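Local coordinates for regulatory protein RecX (Lactobacillus reuteri, PDB 3D5L) that modulates the activity of the recombinase RecA, as a member of the RecX family built largely from three-helix domains, at residues D109-A114 with I146-T151; A115-T120 with Q134-K139; L68-L71 with M75-E78. All coordinates share one frame; numbering follows the deposited sequence.

Contact 1 of 3, residues D109-A114 with I146-T151; sequences DDHAYA and IDDALT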
ATOM      1  N   ASP A 109      -4.449  -1.704  -4.612  1.00 19.56           N
ATOM      2  CA  ASP A 109      -4.264  -2.765  -5.598  1.00 17.46           C
ATOM      3  C   ASP A 109      -2.797  -3.184  -5.625  1.00 14.94           C
ATOM      4  O   ASP A 109      -1.983  -2.547  -6.291  1.00 14.04           O
ATOM      5  CB  ASP A 109      -4.683  -2.235  -6.969  1.00 18.48           C
ATOM      6  CG  ASP A 109      -4.757  -3.317  -8.026  1.00 18.09           C
ATOM      7  OD1 ASP A 109      -4.376  -4.471  -7.749  1.00 21.40           O
ATOM      8  OD2 ASP A 109      -5.200  -3.006  -9.153  1.00 22.50           O
ATOM      9  N   ASP A 110      -2.470  -4.261  -4.915  1.00 12.75           N
ATOM     10  CA  ASP A 110      -1.094  -4.753  -4.832  1.00  9.20           C
ATOM     11  C   ASP A 110      -0.539  -5.285  -6.140  1.00  9.14           C
ATOM     12  O   ASP A 110       0.673  -5.284  -6.358  1.00 10.30           O
ATOM     13  CB  ASP A 110      -0.984  -5.834  -3.754  1.00 11.53           C
ATOM     14  CG  ASP A 110      -0.871  -5.257  -2.354  1.00 11.93           C
ATOM     15  OD1 ASP A 110      -1.071  -4.034  -2.211  1.00 14.80           O
ATOM     16  OD2 ASP A 110      -0.593  -6.025  -1.397  1.00 10.37           O
ATOM     17  N   HIS A 111      -1.409  -5.736  -7.026  1.00  8.36           N
ATOM     18  CA  HIS A 111      -0.924  -6.252  -8.288  1.00  7.86           C
ATOM     19  C   HIS A 111      -0.426  -5.103  -9.170  1.00  7.24           C
ATOM     20  O   HIS A 111       0.598  -5.222  -9.843  1.00  7.87           O
ATOM     21  CB  HIS A 111      -2.037  -7.052  -8.965  1.00 10.14           C
ATOM     22  CG  HIS A 111      -1.601  -7.757 -10.208  1.00  9.58           C
ATOM     23  ND1 HIS A 111      -1.475  -7.114 -11.420  1.00  9.39           N
ATOM     24  CD2 HIS A 111      -1.238  -9.044 -10.425  1.00  8.05           C
ATOM     25  CE1 HIS A 111      -1.053  -7.972 -12.331  1.00  7.92           C
ATOM     26  NE2 HIS A 111      -0.901  -9.151 -11.753  1.00  7.97           N
ATOM     27  N   ALA A 112      -1.133  -3.975  -9.127  1.00  7.15           N
ATOM     28  CA  ALA A 112      -0.772  -2.806  -9.929  1.00  5.06           C
ATOM     29  C   ALA A 112       0.432  -2.128  -9.298  1.00  7.96           C
ATOM     30  O   ALA A 112       1.266  -1.525  -9.968  1.00  7.71           O
ATOM     31  CB  ALA A 112      -1.942  -1.836  -9.994  1.00  4.06           C
ATOM     32  N   TYR A 113       0.519  -2.231  -7.985  1.00  9.40           N
ATOM     33  CA  TYR A 113       1.635  -1.651  -7.288  1.00  9.52           C
ATOM     34  C   TYR A 113       2.937  -2.369  -7.664  1.00  8.58           C
ATOM     35  O   TYR A 113       3.922  -1.727  -8.026  1.00 10.37           O
ATOM     36  CB  TYR A 113       1.415  -1.747  -5.779  1.00 10.92           C
ATOM     37  CG  TYR A 113       2.521  -1.084  -5.003  1.00 11.46           C
ATOM     38  CD1 TYR A 113       2.375   0.216  -4.512  1.00 11.73           C
ATOM     39  CD2 TYR A 113       3.739  -1.741  -4.803  1.00  8.68           C
ATOM     40  CE1 TYR A 113       3.428   0.847  -3.840  1.00 14.92           C
ATOM     41  CE2 TYR A 113       4.790  -1.121  -4.142  1.00 13.22           C
ATOM     42  CZ  TYR A 113       4.632   0.167  -3.663  1.00 13.91           C
ATOM     43  OH  TYR A 113       5.688   0.774  -3.022  1.00 19.76           O
ATOM     44  N   ALA A 114       2.943  -3.695  -7.583  1.00  7.14           N
ATOM     45  CA  ALA A 114       4.152  -4.458  -7.882  1.00  8.41           C
ATOM     46  C   ALA A 114       4.665  -4.178  -9.292  1.00  9.53           C
ATOM     47  O   ALA A 114       5.877  -4.031  -9.508  1.00  9.90           O
ATOM     48  CB  ALA A 114       3.903  -5.964  -7.700  1.00  5.49           C
ATOM     49  N   ILE A 146       4.106 -11.221  -7.734  1.00  7.87           N
ATOM     50  CA  ILE A 146       5.522 -10.917  -7.933  1.00  9.67           C
ATOM     51  C   ILE A 146       6.032 -11.463  -9.249  1.00  9.77           C
ATOM     52  O   ILE A 146       6.786 -10.793  -9.961  1.00 10.16           O
ATOM     53  CB  ILE A 146       6.397 -11.490  -6.806  1.00  6.42           C
ATOM     54  CG1 ILE A 146       6.142 -10.704  -5.517  1.00  6.03           C
ATOM     55  CG2 ILE A 146       7.868 -11.435  -7.226  1.00  2.05           C
ATOM     56  CD1 ILE A 146       6.508 -11.444  -4.256  1.00  7.04           C
ATOM     57  N   ASP A 147       5.633 -12.689  -9.564  1.00 11.19           N
ATOM     58  CA  ASP A 147       6.063 -13.301 -10.806  1.00 11.06           C
ATOM     59  C   ASP A 147       5.493 -12.488 -11.968  1.00 10.46           C
ATOM     60  O   ASP A 147       6.196 -12.237 -12.944  1.00 10.28           O
ATOM     61  CB  ASP A 147       5.599 -14.761 -10.886  1.00 12.43           C
ATOM     62  CG  ASP A 147       6.268 -15.652  -9.841  1.00 17.60           C
ATOM     63  OD1 ASP A 147       7.417 -15.346  -9.444  1.00 19.25           O
ATOM     64  OD2 ASP A 147       5.646 -16.661  -9.420  1.00 17.51           O
ATOM     65  N   ASP A 148       4.235 -12.062 -11.858  1.00  8.04           N
ATOM     66  CA  ASP A 148       3.620 -11.254 -12.918  1.00 10.75           C
ATOM     67  C   ASP A 148       4.412  -9.956 -13.155  1.00 10.51           C
ATOM     68  O   ASP A 148       4.683  -9.574 -14.291  1.00 10.65           O
ATOM     69  CB  ASP A 148       2.159 -10.895 -12.577  1.00 10.23           C
ATOM     70  CG  ASP A 148       1.235 -12.109 -12.566  1.00 14.81           C
ATOM     71  OD1 ASP A 148       1.650 -13.185 -13.054  1.00 18.88           O
ATOM     72  OD2 ASP A 148       0.084 -11.993 -12.080  1.00 15.39           O
ATOM     73  N   ALA A 149       4.790  -9.282 -12.077  1.00 10.96           N
ATOM     74  CA  ALA A 149       5.545  -8.037 -12.186  1.00 11.99           C
ATOM     75  C   ALA A 149       6.945  -8.267 -12.750  1.00 12.17           C
ATOM     76  O   ALA A 149       7.450  -7.449 -13.511  1.00 10.52           O
ATOM     77  CB  ALA A 149       5.633  -7.362 -10.817  1.00 12.12           C
ATOM     78  N   LEU A 150       7.558  -9.391 -12.372  1.00 13.50           N
ATOM     79  CA  LEU A 150       8.907  -9.741 -12.819  1.00 14.84           C
ATOM     80  C   LEU A 150       8.957 -10.156 -14.279  1.00 15.65           C
ATOM     81  O   LEU A 150      10.030 -10.432 -14.813  1.00 14.80           O
ATOM     82  CB  LEU A 150       9.481 -10.873 -11.950  1.00 16.25           C
ATOM     83  CG  LEU A 150      10.581 -10.505 -10.943  1.00 17.73           C
ATOM     84  CD1 LEU A 150      10.460  -9.062 -10.529  1.00 15.95           C
ATOM     85  CD2 LEU A 150      10.496 -11.432  -9.734  1.00 16.88           C
ATOM     86  N   THR A 151       7.798 -10.199 -14.921  1.00 14.34           N
ATOM     87  CA  THR A 151       7.752 -10.573 -16.317  1.00 16.59           C
ATOM     88  C   THR A 151       8.347  -9.465 -17.204  1.00 17.07           C
ATOM     89  O   THR A 151       8.846  -9.729 -18.295  1.00 15.69           O
ATOM     90  CB  THR A 151       6.301 -10.905 -16.731  1.00 19.34           C
ATOM     91  OG1 THR A 151       6.334 -11.884 -17.766  1.00 22.81           O
ATOM     92  CG2 THR A 151       5.550  -9.661 -17.219  1.00 18.05           C
TER
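His111 of helix 110-124 reaches across to the carboxylate of Asp148 on helix 143-149. The polar part of the contact is a single His-carboxylate hydrogen bond: His111 NE2 donates to Asp148 OD2 at 3.0 Å, with an N-H...O angle of 149°. The oxygen sits in the imidazole plane at the ring's edge and is met on its anti side, while ring and carboxylate planes stand 62° apart, the two side chains crossing almost at a right angle. The histidine reaches over because CG lies anti to its backbone N (chi1 -174°). Asp148 CB is 3.6 Å from His111 NE2. Both residues are exposed, so the bond lies at the solvent side of the interface. The carboxylate would probably favour a protonated imidazole.

The apolar part is small and close. Ala114 CB meets Ala149 CB at 3.8 Å, and Ala149 CB also rests 3.6 Å from Ala114 O; with only methyl groups between them, the two CA atoms come to 5.8 Å.

Capping belongs to the first segment alone: Asp109, the N-cap of helix 110-124, accepts weakly from His111 N through OD1. The His111-Asp148 bond and the alanine pair set helix 110-124 against helix 143-149 within the second three-helix domain, with Ile146 turned onto helix 129-138 and Ala149 also touching Val118 farther along helix 110-124.

Contact 2 of 3, residues A115-T120 with Q134-K139; sequences ASYVRT and QHLRQK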
ATOM      1  N   ALA A 115       3.740  -4.103 -10.245  1.00  8.21           N
ATOM      2  CA  ALA A 115       4.100  -3.838 -11.630  1.00  7.63           C
ATOM      3  C   ALA A 115       4.742  -2.455 -11.755  1.00  7.76           C
ATOM      4  O   ALA A 115       5.750  -2.295 -12.448  1.00  7.93           O
ATOM      5  CB  ALA A 115       2.859  -3.929 -12.533  1.00  3.42           C
ATOM      6  N   SER A 116       4.153  -1.461 -11.096  1.00  7.40           N
ATOM      7  CA  SER A 116       4.672  -0.096 -11.139  1.00 10.75           C
ATOM      8  C   SER A 116       6.034  -0.032 -10.477  1.00 10.60           C
ATOM      9  O   SER A 116       6.909   0.723 -10.897  1.00  7.03           O
ATOM     10  CB  SER A 116       3.729   0.866 -10.409  1.00 11.40           C
ATOM     11  OG  SER A 116       2.482   0.966 -11.079  1.00 20.16           O
ATOM     12  N   TYR A 117       6.197  -0.819  -9.418  1.00 12.00           N
ATOM     13  CA  TYR A 117       7.458  -0.851  -8.703  1.00 13.48           C
ATOM     14  C   TYR A 117       8.553  -1.384  -9.607  1.00 12.02           C
ATOM     15  O   TYR A 117       9.633  -0.802  -9.695  1.00 14.81           O
ATOM     16  CB  TYR A 117       7.350  -1.739  -7.467  1.00 15.03           C
ATOM     17  CG  TYR A 117       8.644  -1.834  -6.695  1.00 16.75           C
ATOM     18  CD1 TYR A 117       9.012  -0.837  -5.791  1.00 19.72           C
ATOM     19  CD2 TYR A 117       9.505  -2.914  -6.874  1.00 17.09           C
ATOM     20  CE1 TYR A 117      10.200  -0.913  -5.082  1.00 20.42           C
ATOM     21  CE2 TYR A 117      10.706  -3.001  -6.170  1.00 22.13           C
ATOM     22  CZ  TYR A 117      11.043  -1.995  -5.274  1.00 23.02           C
ATOM     23  OH  TYR A 117      12.219  -2.077  -4.561  1.00 26.17           O
ATOM     24  N   VAL A 118       8.275  -2.493 -10.281  1.00 11.64           N
ATOM     25  CA  VAL A 118       9.268  -3.092 -11.166  1.00 11.72           C
ATOM     26  C   VAL A 118       9.637  -2.118 -12.277  1.00 14.06           C
ATOM     27  O   VAL A 118      10.818  -1.886 -12.533  1.00 15.15           O
ATOM     28  CB  VAL A 118       8.763  -4.428 -11.758  1.00  8.80           C
ATOM     29  CG1 VAL A 118       9.711  -4.920 -12.837  1.00  5.31           C
ATOM     30  CG2 VAL A 118       8.677  -5.475 -10.645  1.00  9.18           C
ATOM     31  N   ARG A 119       8.628  -1.534 -12.920  1.00 13.46           N
ATOM     32  CA  ARG A 119       8.866  -0.570 -13.981  1.00 13.66           C
ATOM     33  C   ARG A 119       9.782   0.562 -13.499  1.00 14.39           C
ATOM     34  O   ARG A 119      10.746   0.923 -14.171  1.00 15.09           O
ATOM     35  CB  ARG A 119       7.533   0.003 -14.470  1.00 14.99           C
ATOM     36  CG  ARG A 119       7.662   1.111 -15.505  1.00 16.10           C
ATOM     37  CD  ARG A 119       8.694   0.756 -16.552  1.00 17.73           C
ATOM     38  NE  ARG A 119       8.502  -0.600 -17.053  1.00 21.77           N
ATOM     39  CZ  ARG A 119       9.237  -1.158 -18.009  1.00 22.51           C
ATOM     40  NH1 ARG A 119      10.225  -0.473 -18.577  1.00 22.02           N
ATOM     41  NH2 ARG A 119       8.983  -2.404 -18.391  1.00 21.62           N
ATOM     42  N   THR A 120       9.485   1.122 -12.331  1.00 16.15           N
ATOM     43  CA  THR A 120      10.302   2.200 -11.790  1.00 17.21           C
ATOM     44  C   THR A 120      11.727   1.708 -11.519  1.00 18.31           C
ATOM     45  O   THR A 120      12.679   2.452 -11.715  1.00 18.08           O
ATOM     46  CB  THR A 120       9.733   2.753 -10.468  1.00 18.30           C
ATOM     47  OG1 THR A 120       8.410   3.258 -10.679  1.00 22.78           O
ATOM     48  CG2 THR A 120      10.608   3.883  -9.953  1.00 19.10           C
ATOM     49  N   GLN A 134      12.564 -10.293  -3.529  1.00 16.69           N
ATOM     50  CA  GLN A 134      12.757 -10.225  -2.096  1.00 17.70           C
ATOM     51  C   GLN A 134      12.122  -8.962  -1.525  1.00 16.45           C
ATOM     52  O   GLN A 134      11.519  -8.997  -0.459  1.00 14.88           O
ATOM     53  CB  GLN A 134      14.253 -10.253  -1.779  1.00 21.06           C
ATOM     54  CG  GLN A 134      14.576 -10.094  -0.307  1.00 26.62           C
ATOM     55  CD  GLN A 134      16.051 -10.304  -0.009  1.00 30.59           C
ATOM     56  OE1 GLN A 134      16.917  -9.615  -0.561  1.00 31.04           O
ATOM     57  NE2 GLN A 134      16.343 -11.254   0.878  1.00 31.60           N
ATOM     58  N   HIS A 135      12.249  -7.847  -2.237  1.00 16.97           N
ATOM     59  CA  HIS A 135      11.678  -6.589  -1.765  1.00 17.22           C
ATOM     60  C   HIS A 135      10.149  -6.603  -1.773  1.00 16.30           C
ATOM     61  O   HIS A 135       9.516  -6.084  -0.858  1.00 18.32           O
ATOM     62  CB  HIS A 135      12.168  -5.428  -2.623  1.00 21.85           C
ATOM     63  CG  HIS A 135      11.768  -4.085  -2.103  1.00 26.87           C
ATOM     64  ND1 HIS A 135      12.539  -3.371  -1.213  1.00 30.26           N
ATOM     65  CD2 HIS A 135      10.652  -3.342  -2.314  1.00 29.87           C
ATOM     66  CE1 HIS A 135      11.920  -2.246  -0.899  1.00 31.51           C
ATOM     67  NE2 HIS A 135      10.773  -2.206  -1.554  1.00 30.99           N
ATOM     68  N   LEU A 136       9.556  -7.186  -2.808  1.00 13.42           N
ATOM     69  CA  LEU A 136       8.101  -7.246  -2.898  1.00 11.06           C
ATOM     70  C   LEU A 136       7.504  -8.242  -1.906  1.00 10.94           C
ATOM     71  O   LEU A 136       6.375  -8.062  -1.455  1.00 10.05           O
ATOM     72  CB  LEU A 136       7.674  -7.567  -4.336  1.00  7.92           C
ATOM     73  CG  LEU A 136       7.988  -6.406  -5.297  1.00  9.92           C
ATOM     74  CD1 LEU A 136       7.802  -6.845  -6.747  1.00  9.76           C
ATOM     75  CD2 LEU A 136       7.096  -5.201  -4.960  1.00  8.96           C
ATOM     76  N   ARG A 137       8.252  -9.291  -1.569  1.00 11.40           N
ATOM     77  CA  ARG A 137       7.779 -10.264  -0.587  1.00 14.73           C
ATOM     78  C   ARG A 137       7.668  -9.515   0.741  1.00 15.10           C
ATOM     79  O   ARG A 137       6.710  -9.702   1.490  1.00 15.80           O
ATOM     80  CB  ARG A 137       8.767 -11.432  -0.432  1.00 15.41           C
ATOM     81  CG  ARG A 137       8.580 -12.582  -1.414  1.00 17.11           C
ATOM     82  CD  ARG A 137       9.774 -13.550  -1.367  1.00 18.64           C
ATOM     83  NE  ARG A 137       9.528 -14.773  -2.127  1.00 19.30           N
ATOM     84  CZ  ARG A 137      10.466 -15.652  -2.481  1.00 21.88           C
ATOM     85  NH1 ARG A 137      11.740 -15.452  -2.152  1.00 20.37           N
ATOM     86  NH2 ARG A 137      10.125 -16.743  -3.156  1.00 18.58           N
ATOM     87  N   GLN A 138       8.637  -8.645   1.015  1.00 15.41           N
ATOM     88  CA  GLN A 138       8.638  -7.860   2.255  1.00 19.24           C
ATOM     89  C   GLN A 138       7.519  -6.820   2.297  1.00 17.71           C
ATOM     90  O   GLN A 138       7.116  -6.385   3.370  1.00 19.19           O
ATOM     91  CB  GLN A 138       9.988  -7.152   2.451  1.00 22.15           C
ATOM     92  CG  GLN A 138      11.184  -8.078   2.681  1.00 28.66           C
ATOM     93  CD  GLN A 138      12.483  -7.305   2.964  1.00 35.39           C
ATOM     94  OE1 GLN A 138      12.591  -6.587   3.968  1.00 37.05           O
ATOM     95  NE2 GLN A 138      13.472  -7.452   2.078  1.00 36.18           N
ATOM     96  N   LYS A 139       7.030  -6.416   1.127  1.00 18.81           N
ATOM     97  CA  LYS A 139       5.949  -5.437   1.022  1.00 17.55           C
ATOM     98  C   LYS A 139       4.596  -6.137   1.148  1.00 15.95           C
ATOM     99  O   LYS A 139       3.541  -5.518   0.967  1.00 14.71           O
ATOM    100  CB  LYS A 139       6.024  -4.703  -0.322  1.00 20.67           C
ATOM    101  CG  LYS A 139       7.180  -3.736  -0.461  1.00 22.60           C
ATOM    102  CD  LYS A 139       6.982  -2.500   0.409  1.00 29.49           C
ATOM    103  CE  LYS A 139       8.136  -1.510   0.214  1.00 35.21           C
ATOM    104  NZ  LYS A 139       7.910  -0.189   0.872  1.00 38.78           N
TER
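Tyr117 lays its hydroxyl over one face of the His135 ring, joining the first two helices of the second three-helix domain of RecX, a domain family of the helix-turn-helix clan. Helix segments 115-120 and 134-138 run roughly antiparallel, at 146°, with axes 11.5 Å apart at closest approach, a spacing bridged by large side chains.

Both aromatic side chains extend with CG anti to the backbone N (Tyr117 chi1 179°, His135 much the same), which sends each toward the other helix. The rings end up nearly parallel, their planes 3° apart, but slid so far that they barely overlap, with centroids 4.8 Å apart. It is therefore the phenol's outer end, CZ and OH, that rests on the imidazole: Tyr117 OH lies 3.0 Å from His135 CD2, above the ring plane and displaced toward its rim. As whole side chains the two cross at about a right angle.

In Leu136, CG stands beside the backbone N and anti to the carbonyl carbon, which carries the two methyls to Tyr117 and Val118, although the side chain leaves its backbone neither toward nor away from helix 110-124. Leu136 CD2 comes obliquely to the Tyr117 ring, 3.8 Å from Tyr117 CD2, the leucine and tyrosine sliding past one another in opposite directions. The leucine is buried, and Ile141 and Ile146 also pack on it; Ile132, one turn before Leu136, touches both Tyr117 and Val118. Beyond the aromatic pair, the second methyl of the leucine finds a looser neighbour in the buried valine: Leu136 CD1 stands 4.2 Å from Val118 CG2.

Contact 3 of 3, residues L68-L71 with M75-E78; sequences LDYL and MRTE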
ATOM      1  N   LEU A  68      -8.432   7.674   3.255  1.00 10.45           N
ATOM      2  CA  LEU A  68      -8.738   8.323   1.976  1.00 13.86           C
ATOM      3  C   LEU A  68      -7.796   9.492   1.744  1.00 13.61           C
ATOM      4  O   LEU A  68      -7.408   9.755   0.611  1.00 14.65           O
ATOM      5  CB  LEU A  68     -10.189   8.835   1.922  1.00 12.86           C
ATOM      6  CG  LEU A  68     -11.289   7.776   1.895  1.00 14.23           C
ATOM      7  CD1 LEU A  68     -12.623   8.436   1.549  1.00 12.73           C
ATOM      8  CD2 LEU A  68     -10.928   6.690   0.871  1.00 10.06           C
ATOM      9  N   ASP A  69      -7.446  10.202   2.814  1.00 14.59           N
ATOM     10  CA  ASP A  69      -6.518  11.327   2.712  1.00 14.04           C
ATOM     11  C   ASP A  69      -5.095  10.772   2.517  1.00 12.45           C
ATOM     12  O   ASP A  69      -4.295  11.337   1.793  1.00 12.77           O
ATOM     13  CB  ASP A  69      -6.539  12.189   3.985  1.00 16.48           C
ATOM     14  CG  ASP A  69      -7.898  12.820   4.257  1.00 23.51           C
ATOM     15  OD1 ASP A  69      -8.566  13.254   3.293  1.00 25.23           O
ATOM     16  OD2 ASP A  69      -8.291  12.910   5.448  1.00 26.34           O
ATOM     17  N   TYR A  70      -4.797   9.661   3.183  1.00 11.66           N
ATOM     18  CA  TYR A  70      -3.492   9.019   3.104  1.00 11.12           C
ATOM     19  C   TYR A  70      -3.194   8.561   1.680  1.00 11.92           C
ATOM     20  O   TYR A  70      -2.077   8.698   1.173  1.00 11.81           O
ATOM     21  CB  TYR A  70      -3.456   7.823   4.068  1.00  9.46           C
ATOM     22  CG  TYR A  70      -2.157   7.053   4.064  1.00 10.96           C
ATOM     23  CD1 TYR A  70      -0.935   7.703   4.278  1.00 10.41           C
ATOM     24  CD2 TYR A  70      -2.140   5.670   3.843  1.00 10.04           C
ATOM     25  CE1 TYR A  70       0.265   6.998   4.274  1.00  8.42           C
ATOM     26  CE2 TYR A  70      -0.932   4.953   3.839  1.00 10.02           C
ATOM     27  CZ  TYR A  70       0.260   5.634   4.052  1.00  9.13           C
ATOM     28  OH  TYR A  70       1.460   4.962   4.032  1.00 12.19           O
ATOM     29  N   LEU A  71      -4.218   8.019   1.036  1.00 12.51           N
ATOM     30  CA  LEU A  71      -4.104   7.538  -0.329  1.00 12.51           C
ATOM     31  C   LEU A  71      -4.082   8.687  -1.346  1.00 13.54           C
ATOM     32  O   LEU A  71      -3.686   8.486  -2.496  1.00 12.80           O
ATOM     33  CB  LEU A  71      -5.275   6.602  -0.627  1.00 10.46           C
ATOM     34  CG  LEU A  71      -5.177   5.189  -0.051  1.00 10.14           C
ATOM     35  CD1 LEU A  71      -6.577   4.615   0.234  1.00  7.46           C
ATOM     36  CD2 LEU A  71      -4.409   4.306  -1.057  1.00  9.73           C
ATOM     37  N   MET A  75       0.957   6.509  -4.064  1.00 21.60           N
ATOM     38  CA  MET A  75       0.613   5.105  -4.259  1.00 21.22           C
ATOM     39  C   MET A  75       0.967   4.315  -2.986  1.00 18.70           C
ATOM     40  O   MET A  75       2.028   4.531  -2.403  1.00 18.37           O
ATOM     41  CB  MET A  75       1.409   4.588  -5.458  1.00 23.52           C
ATOM     42  CG  MET A  75       1.112   3.161  -5.897  1.00 30.36           C
ATOM     43  SD  MET A  75       2.103   2.718  -7.366  1.00 34.83           S
ATOM     44  CE  MET A  75       1.346   3.845  -8.612  1.00 32.57           C
ATOM     45  N   ARG A  76       0.077   3.407  -2.573  1.00 15.84           N
ATOM     46  CA  ARG A  76       0.260   2.589  -1.370  1.00 13.39           C
ATOM     47  C   ARG A  76      -0.082   1.122  -1.589  1.00 14.22           C
ATOM     48  O   ARG A  76      -0.975   0.801  -2.371  1.00 14.74           O
ATOM     49  CB  ARG A  76      -0.656   3.057  -0.232  1.00 10.03           C
ATOM     50  CG  ARG A  76      -0.831   4.546  -0.079  1.00  9.78           C
ATOM     51  CD  ARG A  76       0.411   5.224   0.443  1.00  4.52           C
ATOM     52  NE  ARG A  76       0.146   6.636   0.664  1.00  5.55           N
ATOM     53  CZ  ARG A  76       1.038   7.497   1.132  1.00  8.32           C
ATOM     54  NH1 ARG A  76       2.274   7.087   1.429  1.00  6.89           N
ATOM     55  NH2 ARG A  76       0.693   8.767   1.303  1.00  7.95           N
ATOM     56  N   THR A  77       0.608   0.246  -0.857  1.00 14.39           N
ATOM     57  CA  THR A  77       0.355  -1.194  -0.907  1.00 15.22           C
ATOM     58  C   THR A  77      -0.634  -1.445   0.222  1.00 16.50           C
ATOM     59  O   THR A  77      -0.944  -0.538   1.008  1.00 16.79           O
ATOM     60  CB  THR A  77       1.604  -2.038  -0.563  1.00 15.53           C
ATOM     61  OG1 THR A  77       2.069  -1.667   0.742  1.00 12.87           O
ATOM     62  CG2 THR A  77       2.713  -1.835  -1.583  1.00 12.27           C
ATOM     63  N   GLU A  78      -1.115  -2.676   0.315  1.00 15.57           N
ATOM     64  CA  GLU A  78      -2.045  -3.035   1.370  1.00 16.91           C
ATOM     65  C   GLU A  78      -1.307  -2.947   2.703  1.00 16.39           C
ATOM     66  O   GLU A  78      -1.829  -2.423   3.687  1.00 17.19           O
ATOM     67  CB  GLU A  78      -2.560  -4.458   1.144  1.00 19.10           C
ATOM     68  CG  GLU A  78      -3.296  -5.043   2.329  1.00 24.83           C
ATOM     69  CD  GLU A  78      -3.823  -6.441   2.058  1.00 28.13           C
ATOM     70  OE1 GLU A  78      -4.714  -6.579   1.182  1.00 28.45           O
ATOM     71  OE2 GLU A  78      -3.340  -7.394   2.723  1.00 28.06           O
TER
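The guanidinium of Arg76 lies flat on one face of the Tyr70 ring, planes 12° apart and centres 3.7 Å from each other. Arg76 NE is over the middle of the ring, Arg76 CZ is 3.3 Å from Tyr70 CE1, and the CD methylene of the arginine adds a CH-pi contact beside this cation-pi stack. At the guanidinium's edge, near its plane, is Leu71 CA. Tyr70 O is gripped side-on by two nitrogens: Arg76 NH2 donates at 2.8 Å, close to the carbonyl plane, and Arg76 NE at 3.1 Å from above it. The stack and the pair of hydrogen bonds together fix the rotation of the group.

The contact ties the end of helix 48-71 to the loop leading into helix 78-87, within the first three-helix domain of RecX. Tyr70 also touches Asp80, Ile81 and Lys84 of that following helix.

With an alanine here in place of Arg76, Tyr70 O would probably lose both its guanidinium donors, and this face of the tyrosine its stacked cover. A bend at chi2 (-71°) folds the arginine chain back toward Tyr70, while its aliphatic part runs past Leu71, whose CD2 is 3.7 Å from Arg76 CG.

In the fold
Contact 3 comes first along the chain, in the first three-helix domain; contacts 1 and 2 follow in the second, with the segments of contact 2 falling between those of contact 1. These two share helix 110-124, which meets helix 143-149 near its start and helix 129-138 farther on, and their centres are 7 Å apart. The centre of contact 3 lies about 17 Å from that of contact 1 and about 16 Å from that of contact 2. It nevertheless borders them: Asp110 OD1 is 2.9 Å from Glu78 N, a probable hydrogen bond, and Tyr113 packs on Met75 and Thr77. Helix 110-124 thus links the second domain's helices to the first domain.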